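Mirolysin (Tannerella forsythia, PDB 6R7V) probably hydrolyses peptide bonds as a zinc-dependent metallopeptidase of the pappalysin family, and is held here as a latent zymogen blocked by a cysteine switch. Local coordinates at residues S8-E13 / D214-W219; G165-P170 / V209-D214; A205-G210 / M267-D272. The protein carries 1 engineered substitution. One frame throughout, in Å; residues are numbered along the deposited sequence.

Interaction 1: S8-E13 / D214-W219. With ZN (zinc ion), chain D; CA (calcium ion), chain B.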
loop_
_atom_site.group_PDB
_atom_site.type_symbol
_atom_site.label_atom_id
_atom_site.label_comp_id
_atom_site.label_asym_id
_atom_site.label_seq_id
_atom_site.Cartn_x
_atom_site.Cartn_y
_atom_site.Cartn_z
ATOM N N SER A 8 0.857 9.668 0.522
ATOM C CA SER A 8 1.891 9.206 -0.393
ATOM C C SER A 8 1.716 9.687 -1.821
ATOM O O SER A 8 1.884 8.925 -2.764
ATOM C CB SER A 8 1.978 7.691 -0.366
ATOM O OG SER A 8 2.323 7.241 0.932
ATOM N N GLU A 9 1.480 10.979 -1.985
ATOM C CA GLU A 9 1.424 11.571 -3.310
ATOM C C GLU A 9 2.845 11.867 -3.777
ATOM O O GLU A 9 3.690 12.251 -2.968
ATOM C CB GLU A 9 0.579 12.858 -3.288
ATOM C CG GLU A 9 -0.901 12.612 -2.998
ATOM C CD GLU A 9 -1.826 13.807 -2.838
ATOM O OE1 GLU A 9 -3.044 13.586 -2.647
ATOM O OE2 GLU A 9 -1.339 14.960 -2.896
ATOM N N LEU A 10 3.093 11.759 -5.090
ATOM C CA LEU A 10 4.376 12.091 -5.695
ATOM C C LEU A 10 4.164 13.055 -6.845
ATOM O O LEU A 10 4.153 12.660 -8.016
ATOM C CB LEU A 10 5.156 10.853 -6.176
ATOM C CG LEU A 10 5.664 9.887 -5.084
ATOM C CD1 LEU A 10 6.306 8.650 -5.730
ATOM C CD2 LEU A 10 6.699 10.560 -4.153
ATOM N N ASN A 11 3.953 14.333 -6.510
ATOM C CA ASN A 11 3.770 15.383 -7.500
ATOM C C ASN A 11 5.140 15.772 -8.001
ATOM O O ASN A 11 5.858 16.519 -7.336
ATOM C CB ASN A 11 2.996 16.553 -6.893
ATOM C CG ASN A 11 2.684 17.622 -7.900
ATOM O OD1 ASN A 11 3.473 17.886 -8.811
ATOM N ND2 ASN A 11 1.517 18.244 -7.769
ATOM N N MET A 12 5.537 15.192 -9.130
ATOM C CA MET A 12 6.894 15.334 -9.634
ATOM C C MET A 12 7.268 16.768 -9.968
ATOM O O MET A 12 8.405 17.129 -9.675
ATOM C CB MET A 12 7.154 14.392 -10.816
ATOM C CG MET A 12 7.087 12.922 -10.422
ATOM S SD MET A 12 8.060 12.405 -8.964
ATOM C CE MET A 12 9.684 12.795 -9.471
ATOM N N GLU A 13 6.330 17.589 -10.506
ATOM C CA GLU A 13 6.559 19.020 -10.762
ATOM C C GLU A 13 6.911 19.734 -9.456
ATOM O O GLU A 13 7.852 20.536 -9.424
ATOM C CB GLU A 13 5.295 19.651 -11.401
ATOM C CG GLU A 13 5.369 21.156 -11.645
ATOM C CD GLU A 13 4.138 21.866 -12.195
ATOM O OE1 GLU A 13 3.945 23.053 -11.844
ATOM O OE2 GLU A 13 3.383 21.255 -12.986
ATOM N N ASP A 214 5.784 0.013 -4.670
ATOM C CA ASP A 214 6.272 0.921 -5.718
ATOM C C ASP A 214 5.196 1.525 -6.619
ATOM O O ASP A 214 5.545 2.226 -7.593
ATOM C CB ASP A 214 7.355 0.230 -6.605
ATOM C CG ASP A 214 8.519 1.116 -6.938
ATOM O OD1 ASP A 214 8.728 2.087 -6.220
ATOM O OD2 ASP A 214 9.211 0.835 -7.948
ATOM N N LEU A 215 3.920 1.312 -6.328
ATOM C CA LEU A 215 2.896 1.906 -7.189
ATOM C C LEU A 215 2.603 3.335 -6.812
ATOM O O LEU A 215 2.643 3.699 -5.617
ATOM C CB LEU A 215 1.584 1.112 -7.121
ATOM C CG LEU A 215 1.666 -0.358 -7.508
ATOM C CD1 LEU A 215 0.283 -0.970 -7.518
ATOM C CD2 LEU A 215 2.363 -0.559 -8.864
ATOM N N ARG A 216 2.204 4.108 -7.820
ATOM C CA ARG A 216 1.814 5.507 -7.656
ATOM C C ARG A 216 0.337 5.677 -7.900
ATOM O O ARG A 216 -0.307 4.886 -8.613
ATOM C CB ARG A 216 2.555 6.365 -8.678
ATOM C CG ARG A 216 4.045 6.359 -8.477
ATOM C CD ARG A 216 4.652 7.417 -9.339
ATOM N NE ARG A 216 6.101 7.295 -9.388
ATOM C CZ ARG A 216 6.888 8.185 -9.976
ATOM N NH1 ARG A 216 6.373 9.287 -10.507
ATOM N NH2 ARG A 216 8.195 7.988 -10.027
ATOM N N HIS A 217 -0.188 6.811 -7.443
ATOM C CA HIS A 217 -1.561 7.179 -7.776
ATOM C C HIS A 217 -1.774 7.149 -9.269
ATOM O O HIS A 217 -0.944 7.660 -10.033
ATOM C CB HIS A 217 -1.864 8.555 -7.239
ATOM C CG HIS A 217 -1.947 8.558 -5.756
ATOM N ND1 HIS A 217 -1.589 9.659 -5.029
ATOM C CD2 HIS A 217 -2.323 7.575 -4.907
ATOM C CE1 HIS A 217 -1.780 9.339 -3.760
ATOM N NE2 HIS A 217 -2.182 8.081 -3.627
ATOM N N ILE A 218 -2.901 6.557 -9.678
ATOM C CA ILE A 218 -3.144 6.269 -11.091
ATOM C C ILE A 218 -3.218 7.552 -11.961
ATOM O O ILE A 218 -2.887 7.522 -13.146
ATOM C CB ILE A 218 -4.420 5.420 -11.222
ATOM C CG1 ILE A 218 -4.609 4.900 -12.645
ATOM C CG2 ILE A 218 -5.674 6.181 -10.725
ATOM C CD1 ILE A 218 -5.611 3.745 -12.730
ATOM N N TRP A 219 -3.643 8.665 -11.367
ATOM C CA TRP A 219 -3.764 9.915 -12.129
ATOM C C TRP A 219 -2.451 10.724 -12.207
ATOM O O TRP A 219 -2.432 11.784 -12.857
ATOM C CB TRP A 219 -4.891 10.793 -11.575
ATOM C CG TRP A 219 -4.583 11.396 -10.252
ATOM C CD1 TRP A 219 -4.059 12.629 -10.010
ATOM C CD2 TRP A 219 -4.744 10.766 -8.975
ATOM N NE1 TRP A 219 -3.864 12.797 -8.654
ATOM C CE2 TRP A 219 -4.290 11.676 -7.997
ATOM C CE3 TRP A 219 -5.287 9.542 -8.556
ATOM C CZ2 TRP A 219 -4.315 11.385 -6.627
ATOM C CZ3 TRP A 219 -5.300 9.246 -7.201
ATOM C CH2 TRP A 219 -4.842 10.180 -6.247
HETATM ZN ZN ZN D . -2.092 6.843 -2.025
HETATM CA CA CA B . -3.048 13.350 -14.405
HETATM O O HOH W 1 1.459 8.281 -5.569
HETATM O O HOH W 2 3.818 10.651 -10.011
HETATM O O HOH W 3 -1.797 12.110 -16.005
#

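Interaction 2: G165-P170 / V209-D214. With ZN (zinc ion), chain D.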
loop_
_atom_site.group_PDB
_atom_site.type_symbol
_atom_site.label_atom_id
_atom_site.label_comp_id
_atom_site.label_asym_id
_atom_site.label_seq_id
_atom_site.Cartn_x
_atom_site.Cartn_y
_atom_site.Cartn_z
ATOM N N GLY A 165 -4.304 7.056 5.560
ATOM C CA GLY A 165 -3.127 6.205 5.616
ATOM C C GLY A 165 -1.986 6.787 4.820
ATOM O O GLY A 165 -2.176 7.753 4.060
ATOM N N TYR A 166 -0.796 6.205 4.992
ATOM C CA TYR A 166 0.365 6.590 4.202
ATOM C C TYR A 166 1.381 5.457 4.183
ATOM O O TYR A 166 1.404 4.607 5.077
ATOM C CB TYR A 166 0.992 7.905 4.678
ATOM C CG TYR A 166 1.689 7.869 6.018
ATOM C CD1 TYR A 166 3.069 7.701 6.103
ATOM C CD2 TYR A 166 0.986 8.119 7.196
ATOM C CE1 TYR A 166 3.724 7.723 7.332
ATOM C CE2 TYR A 166 1.635 8.166 8.425
ATOM C CZ TYR A 166 3.009 7.994 8.484
ATOM O OH TYR A 166 3.655 8.018 9.697
ATOM N N ALA A 167 2.221 5.442 3.158
ATOM C CA ALA A 167 3.235 4.418 2.992
ATOM C C ALA A 167 4.564 5.048 2.728
ATOM O O ALA A 167 4.624 6.164 2.202
ATOM C CB ALA A 167 2.862 3.532 1.806
ATOM N N GLN A 168 5.627 4.288 2.944
ATOM C CA GLN A 168 6.949 4.721 2.556
ATOM C C GLN A 168 7.308 3.972 1.261
ATOM O O GLN A 168 7.148 2.758 1.190
ATOM C CB GLN A 168 7.988 4.478 3.676
ATOM C CG GLN A 168 9.320 5.122 3.308
ATOM C CD GLN A 168 10.309 5.054 4.434
ATOM O OE1 GLN A 168 10.201 5.786 5.400
ATOM N NE2 GLN A 168 11.283 4.176 4.317
ATOM N N PHE A 169 7.807 4.684 0.240
ATOM C CA PHE A 169 8.130 4.062 -1.037
ATOM C C PHE A 169 9.469 3.325 -1.016
ATOM O O PHE A 169 10.377 3.742 -0.280
ATOM C CB PHE A 169 8.197 5.147 -2.124
ATOM C CG PHE A 169 6.863 5.710 -2.534
ATOM C CD1 PHE A 169 6.431 6.938 -2.047
ATOM C CD2 PHE A 169 6.042 5.019 -3.409
ATOM C CE1 PHE A 169 5.164 7.433 -2.377
ATOM C CE2 PHE A 169 4.795 5.540 -3.783
ATOM C CZ PHE A 169 4.373 6.751 -3.279
ATOM N N PRO A 170 9.661 2.318 -1.906
ATOM C CA PRO A 170 10.929 1.575 -1.918
ATOM C C PRO A 170 12.168 2.414 -2.202
ATOM O O PRO A 170 13.244 2.046 -1.712
ATOM C CB PRO A 170 10.738 0.571 -3.059
ATOM C CG PRO A 170 9.254 0.360 -3.138
ATOM C CD PRO A 170 8.639 1.671 -2.762
ATOM N N VAL A 209 -0.361 -0.576 0.692
ATOM C CA VAL A 209 0.607 -1.650 0.401
ATOM C C VAL A 209 1.032 -1.542 -1.088
ATOM O O VAL A 209 2.208 -1.777 -1.395
ATOM C CB VAL A 209 0.048 -3.053 0.798
ATOM C CG1 VAL A 209 0.942 -4.191 0.311
ATOM C CG2 VAL A 209 -0.148 -3.140 2.308
ATOM N N GLY A 210 0.113 -1.122 -1.976
ATOM C CA GLY A 210 0.490 -0.868 -3.362
ATOM C C GLY A 210 1.622 0.148 -3.418
ATOM O O GLY A 210 2.594 -0.070 -4.127
ATOM N N HIS A 211 1.536 1.281 -2.656
ATOM C CA HIS A 211 2.680 2.236 -2.621
ATOM C C HIS A 211 3.961 1.615 -2.042
ATOM O O HIS A 211 5.052 1.876 -2.553
ATOM C CB HIS A 211 2.346 3.454 -1.772
ATOM C CG HIS A 211 1.246 4.349 -2.284
ATOM N ND1 HIS A 211 1.288 4.924 -3.545
ATOM C CD2 HIS A 211 0.181 4.847 -1.622
ATOM C CE1 HIS A 211 0.244 5.747 -3.609
ATOM N NE2 HIS A 211 -0.429 5.750 -2.478
ATOM N N TRP A 212 3.830 0.817 -0.975
ATOM C CA TRP A 212 5.010 0.152 -0.399
ATOM C C TRP A 212 5.669 -0.802 -1.431
ATOM O O TRP A 212 6.880 -1.086 -1.333
ATOM C CB TRP A 212 4.526 -0.581 0.857
ATOM C CG TRP A 212 5.584 -1.315 1.609
ATOM C CD1 TRP A 212 6.531 -0.782 2.441
ATOM C CD2 TRP A 212 5.759 -2.724 1.640
ATOM N NE1 TRP A 212 7.312 -1.784 2.957
ATOM C CE2 TRP A 212 6.889 -2.990 2.446
ATOM C CE3 TRP A 212 5.097 -3.790 1.023
ATOM C CZ2 TRP A 212 7.337 -4.298 2.697
ATOM C CZ3 TRP A 212 5.544 -5.077 1.259
ATOM C CH2 TRP A 212 6.676 -5.321 2.058
ATOM N N LEU A 213 4.870 -1.265 -2.435
ATOM C CA LEU A 213 5.308 -2.091 -3.535
ATOM C C LEU A 213 5.492 -1.273 -4.835
ATOM O O LEU A 213 5.448 -1.807 -5.954
ATOM C CB LEU A 213 4.374 -3.286 -3.734
ATOM C CG LEU A 213 4.377 -4.289 -2.569
ATOM C CD1 LEU A 213 3.334 -5.350 -2.777
ATOM C CD2 LEU A 213 5.797 -4.910 -2.351
ATOM N N ASP A 214 5.784 0.013 -4.670
ATOM C CA ASP A 214 6.272 0.921 -5.718
ATOM C C ASP A 214 5.196 1.525 -6.619
ATOM O O ASP A 214 5.545 2.226 -7.593
ATOM C CB ASP A 214 7.355 0.230 -6.605
ATOM C CG ASP A 214 8.519 1.116 -6.938
ATOM O OD1 ASP A 214 8.728 2.087 -6.220
ATOM O OD2 ASP A 214 9.211 0.835 -7.948
HETATM ZN ZN ZN D . -2.092 6.843 -2.025
#

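Interaction 3: A205-G210 / M267-D272. Engineered in segment 205-210: Ala208 (natural residue Glu). With ZN (zinc ion), chain D.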
loop_
_atom_site.group_PDB
_atom_site.type_symbol
_atom_site.label_atom_id
_atom_site.label_comp_id
_atom_site.label_asym_id
_atom_site.label_seq_id
_atom_site.Cartn_x
_atom_site.Cartn_y
_atom_site.Cartn_z
ATOM N N ALA A 205 -5.668 -0.153 3.214
ATOM C CA ALA A 205 -4.387 -0.869 3.294
ATOM C C ALA A 205 -3.987 -1.482 1.959
ATOM O O ALA A 205 -2.802 -1.521 1.676
ATOM C CB ALA A 205 -4.445 -1.953 4.373
ATOM N N THR A 206 -4.949 -1.963 1.134
ATOM C CA THR A 206 -4.548 -2.477 -0.189
ATOM C C THR A 206 -3.841 -1.383 -0.975
ATOM O O THR A 206 -2.765 -1.618 -1.556
ATOM C CB THR A 206 -5.791 -2.950 -0.971
ATOM O OG1 THR A 206 -6.321 -4.058 -0.225
ATOM C CG2 THR A 206 -5.446 -3.460 -2.375
ATOM N N HIS A 207 -4.420 -0.163 -0.942
ATOM C CA HIS A 207 -3.855 0.992 -1.635
ATOM C C HIS A 207 -2.453 1.335 -1.064
ATOM O O HIS A 207 -1.508 1.553 -1.839
ATOM C CB HIS A 207 -4.849 2.142 -1.441
ATOM C CG HIS A 207 -4.415 3.471 -1.961
ATOM N ND1 HIS A 207 -4.964 4.007 -3.111
ATOM C CD2 HIS A 207 -3.544 4.362 -1.428
ATOM C CE1 HIS A 207 -4.407 5.198 -3.244
ATOM N NE2 HIS A 207 -3.526 5.439 -2.261
ATOM N N ALA A 208 -2.325 1.395 0.278
ATOM C CA ALA A 208 -1.043 1.754 0.910
ATOM C C ALA A 208 0.005 0.714 0.616
ATOM O O ALA A 208 1.164 1.066 0.366
ATOM C CB ALA A 208 -1.215 1.888 2.412
ATOM N N VAL A 209 -0.361 -0.576 0.692
ATOM C CA VAL A 209 0.607 -1.650 0.401
ATOM C C VAL A 209 1.032 -1.542 -1.088
ATOM O O VAL A 209 2.208 -1.777 -1.395
ATOM C CB VAL A 209 0.048 -3.053 0.798
ATOM C CG1 VAL A 209 0.942 -4.191 0.311
ATOM C CG2 VAL A 209 -0.148 -3.140 2.308
ATOM N N GLY A 210 0.113 -1.122 -1.976
ATOM C CA GLY A 210 0.490 -0.868 -3.362
ATOM C C GLY A 210 1.622 0.148 -3.418
ATOM O O GLY A 210 2.594 -0.070 -4.127
ATOM N N MET A 267 -5.380 2.081 -6.861
ATOM C CA MET A 267 -4.524 3.245 -6.715
ATOM C C MET A 267 -5.229 4.556 -7.065
ATOM O O MET A 267 -4.568 5.581 -7.208
ATOM C CB MET A 267 -3.247 3.075 -7.550
ATOM C CG MET A 267 -2.429 1.828 -7.128
ATOM S SD MET A 267 -2.216 1.564 -5.326
ATOM C CE MET A 267 -1.275 3.056 -4.882
ATOM N N ASP A 268 -6.569 4.533 -7.124
ATOM C CA ASP A 268 -7.339 5.771 -7.250
ATOM C C ASP A 268 -7.792 6.164 -5.822
ATOM O O ASP A 268 -7.298 5.598 -4.837
ATOM C CB ASP A 268 -8.524 5.616 -8.252
ATOM C CG ASP A 268 -8.924 6.930 -8.934
ATOM O OD1 ASP A 268 -8.724 8.002 -8.329
ATOM O OD2 ASP A 268 -9.411 6.883 -10.066
ATOM N N TYR A 269 -8.700 7.160 -5.700
ATOM C CA TYR A 269 -9.195 7.659 -4.413
ATOM C C TYR A 269 -10.661 7.327 -4.194
ATOM O O TYR A 269 -11.319 7.936 -3.349
ATOM C CB TYR A 269 -8.999 9.181 -4.285
ATOM C CG TYR A 269 -7.648 9.666 -3.808
ATOM C CD1 TYR A 269 -6.658 8.767 -3.402
ATOM C CD2 TYR A 269 -7.377 11.027 -3.705
ATOM C CE1 TYR A 269 -5.443 9.218 -2.888
ATOM C CE2 TYR A 269 -6.161 11.488 -3.212
ATOM C CZ TYR A 269 -5.203 10.581 -2.791
ATOM O OH TYR A 269 -3.989 11.042 -2.345
ATOM N N THR A 270 -11.181 6.354 -4.941
ATOM C CA THR A 270 -12.579 5.973 -4.846
ATOM C C THR A 270 -12.905 5.181 -3.558
ATOM O O THR A 270 -11.991 4.711 -2.859
ATOM C CB THR A 270 -12.963 5.180 -6.087
ATOM O OG1 THR A 270 -11.956 4.220 -6.339
ATOM C CG2 THR A 270 -13.119 6.083 -7.308
ATOM N N TYR A 271 -14.205 5.030 -3.257
ATOM C CA TYR A 271 -14.680 4.260 -2.106
ATOM C C TYR A 271 -14.223 2.825 -2.177
ATOM O O TYR A 271 -14.144 2.269 -3.265
ATOM C CB TYR A 271 -16.202 4.243 -2.051
ATOM C CG TYR A 271 -16.902 5.521 -1.676
ATOM C CD1 TYR A 271 -16.208 6.579 -1.082
ATOM C CD2 TYR A 271 -18.269 5.651 -1.844
ATOM C CE1 TYR A 271 -16.872 7.748 -0.691
ATOM C CE2 TYR A 271 -18.943 6.796 -1.440
ATOM C CZ TYR A 271 -18.240 7.847 -0.875
ATOM O OH TYR A 271 -18.943 8.981 -0.516
ATOM N N ASP A 272 -13.980 2.202 -1.021
ATOM C CA ASP A 272 -13.528 0.825 -1.013
ATOM C C ASP A 272 -14.372 -0.160 -1.817
ATOM O O ASP A 272 -13.814 -1.048 -2.479
ATOM C CB ASP A 272 -13.527 0.308 0.410
ATOM C CG ASP A 272 -12.443 0.821 1.334
ATOM O OD1 ASP A 272 -11.865 1.893 1.050
ATOM O OD2 ASP A 272 -12.198 0.171 2.349
HETATM ZN ZN ZN D . -2.092 6.843 -2.025
#

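Interaction 1: S8-E13 / D214-W219
Arg216 lays its guanidinium against Leu10 and Met12, while its neighbour His217 meets Glu9 beside the zinc ion. The arginine chain starts with CG beside the backbone N and anti to the carbonyl carbon (chi1 -64°). From there it runs extended to NE; it sets off alongside segment 8-13, and its far end is what closes on it. CD is the first atom to touch it, 4.2 Å from Leu10 CD1. The same methyl lies over one face of the guanidinium, with NE 3.9 Å from CD1. At the tip, NH1 comes 3.7 Å from Met12 CG and also nears SD, because the methionine chain is bent at chi2 and chi3. Both hydrophobic side chains cross the arginine at about a right angle. NH1 also donates to a water, at 2.9 Å, that sits by Leu10 O. NH2 bonds a glycerol, probably from the crystallisation liquor.

His217 binds the zinc ion through NE2 at 2.0 Å. Glu9 CG lies in the plane of the imidazole, at its edge, 3.5 Å from CE1. Trp219 CH2 covers one face of the ring near its rim, and a bridging water covers the opposite face. This water accepts from His217 N and donates to Ser8 O. Asp221 holds ND1, so the ring is fixed at both nitrogens. The carboxylate of Glu9 is directed elsewhere, to Tyr269. No direct hydrogen bond joins the two segments; the first water bridges them, and the one at Arg216 NH1 probably does the same.

The backbone of Trp219 helps to hold a calcium ion, so the loop is tied to two metals. Segment 8-13 runs from beside strand 165-167, where Ser8 OG bonds Ala167 O, into helix 12-18. Helix 20-32 packs against Leu10, Met12 and Arg216, and helix 280-288 lies against Leu215.

Interaction 2: G165-P170 / V209-D214
The active-site helix 203-212 carries the zinc-binding HEXXH motif of the metzincins, with its glutamate replaced here by the engineered Ala208, and its C-terminal end packs on strand 165-167 and the residues that follow. Ala167 CB points at the helix and lies 3.6 Å from His211 CB. Phe169 then turns its ring toward the same histidine. Its CG stands beside the backbone N (chi1 -73°), which brings CE2 and CZ close to His211 ND1, both at 3.6 Å. The two rings meet obliquely, with centroids 5.2 Å apart and planes at 71°. Phe169 CD2 also touches His211 O, 3.4 Å away.

Pro170 closes the contact at the helix end. Its CG rests 3.3 Å from Trp212 O, and its CD lies 3.5 Å from Asp214 OD1. Here the helix ends in a Schellman motif. Asp214, with positive phi, sends its N to His211 O and is followed by Leu215 N bonding Gly210 O. Gln168 O lies 3.7 Å from Trp212 CA and near CD1 of the indole. The bond from Trp212 CA to CB points away from segment 165-170, CG is anti to the backbone N (chi1 -179°), and the indole packs on Val182 of strand 182-185.

No hydrogen bond crosses between the segments. Their fit rests on van der Waals contacts, and the polar atoms look elsewhere: Asp214 pairs with Arg285, and Trp212 O bonds Arg297. Gln168 O is buried by the contact and has no partner in the model. His211 is gripped at both ring nitrogens. The zinc ion at NE2 and Leu215 O at ND1 fix its rotation, while Ala167 and Phe169 add nonpolar contacts beside it.

Interaction 3: A205-G210 / M267-D272
Met267 and His207 make the main nonpolar contact. The Met267 methyl CE sits over the centre of the imidazole face, 4.1 Å from the centroid and 5° off the ring normal, a CH-pi contact. Met267 SD stands above the same face, 4.6 Å from the centroid of the His207 ring. The bends at chi2 and chi3 fold the thioether back so that CE also meets His207 O at 3.4 Å. Gly210 CA lies 4.1 Å from Met267 SD, so the thioether passes close to the helix backbone. Tyr269 brings its ring edge to His207 CE1, with its own CE1 4.2 Å away.

The metal bond runs from His207 NE2 to the zinc ion at 2.0 Å. Among polar contacts, ND1 bonds Tyr266 O, just before the segment. Asp268 OD1 accepts from Tyr269 N at 2.8 Å and so ties the turn to itself. Tyr269 OH bonds Glu9.

Ala208 is engineered in place of the natural glutamate of the zinc-binding motif; its CB points away from segment 267-272. Met267 probably corresponds to the methionine of the metzincin Met-turn. It gives the zinc site a hydrophobic floor, while the polar bond at ND1 and the metal at NE2 set the rotation of His207.

How the interactions relate
The three contacts ring one zinc ion, and each supplies one of its histidines; Cys6, just ahead of segment 8-13, completes the site. Their centres lie 10 to 12 Å apart. Interactions 2 and 3 share helix 203-212 and the residues Val209 and Gly210, while interactions 1 and 2 share Asp214, at the turn off that helix. Along the chain the order is 8-13, 165-170, 205-210 and 209-214, 214-219, then 267-272. Interaction 2 is nested within the loop closed by interaction 1, and interactions 1 and 3 cross. Through Ser8 and Glu9 the N-terminal segment also touches 165-170 and 267-272, consistent with cysteine-switch latency.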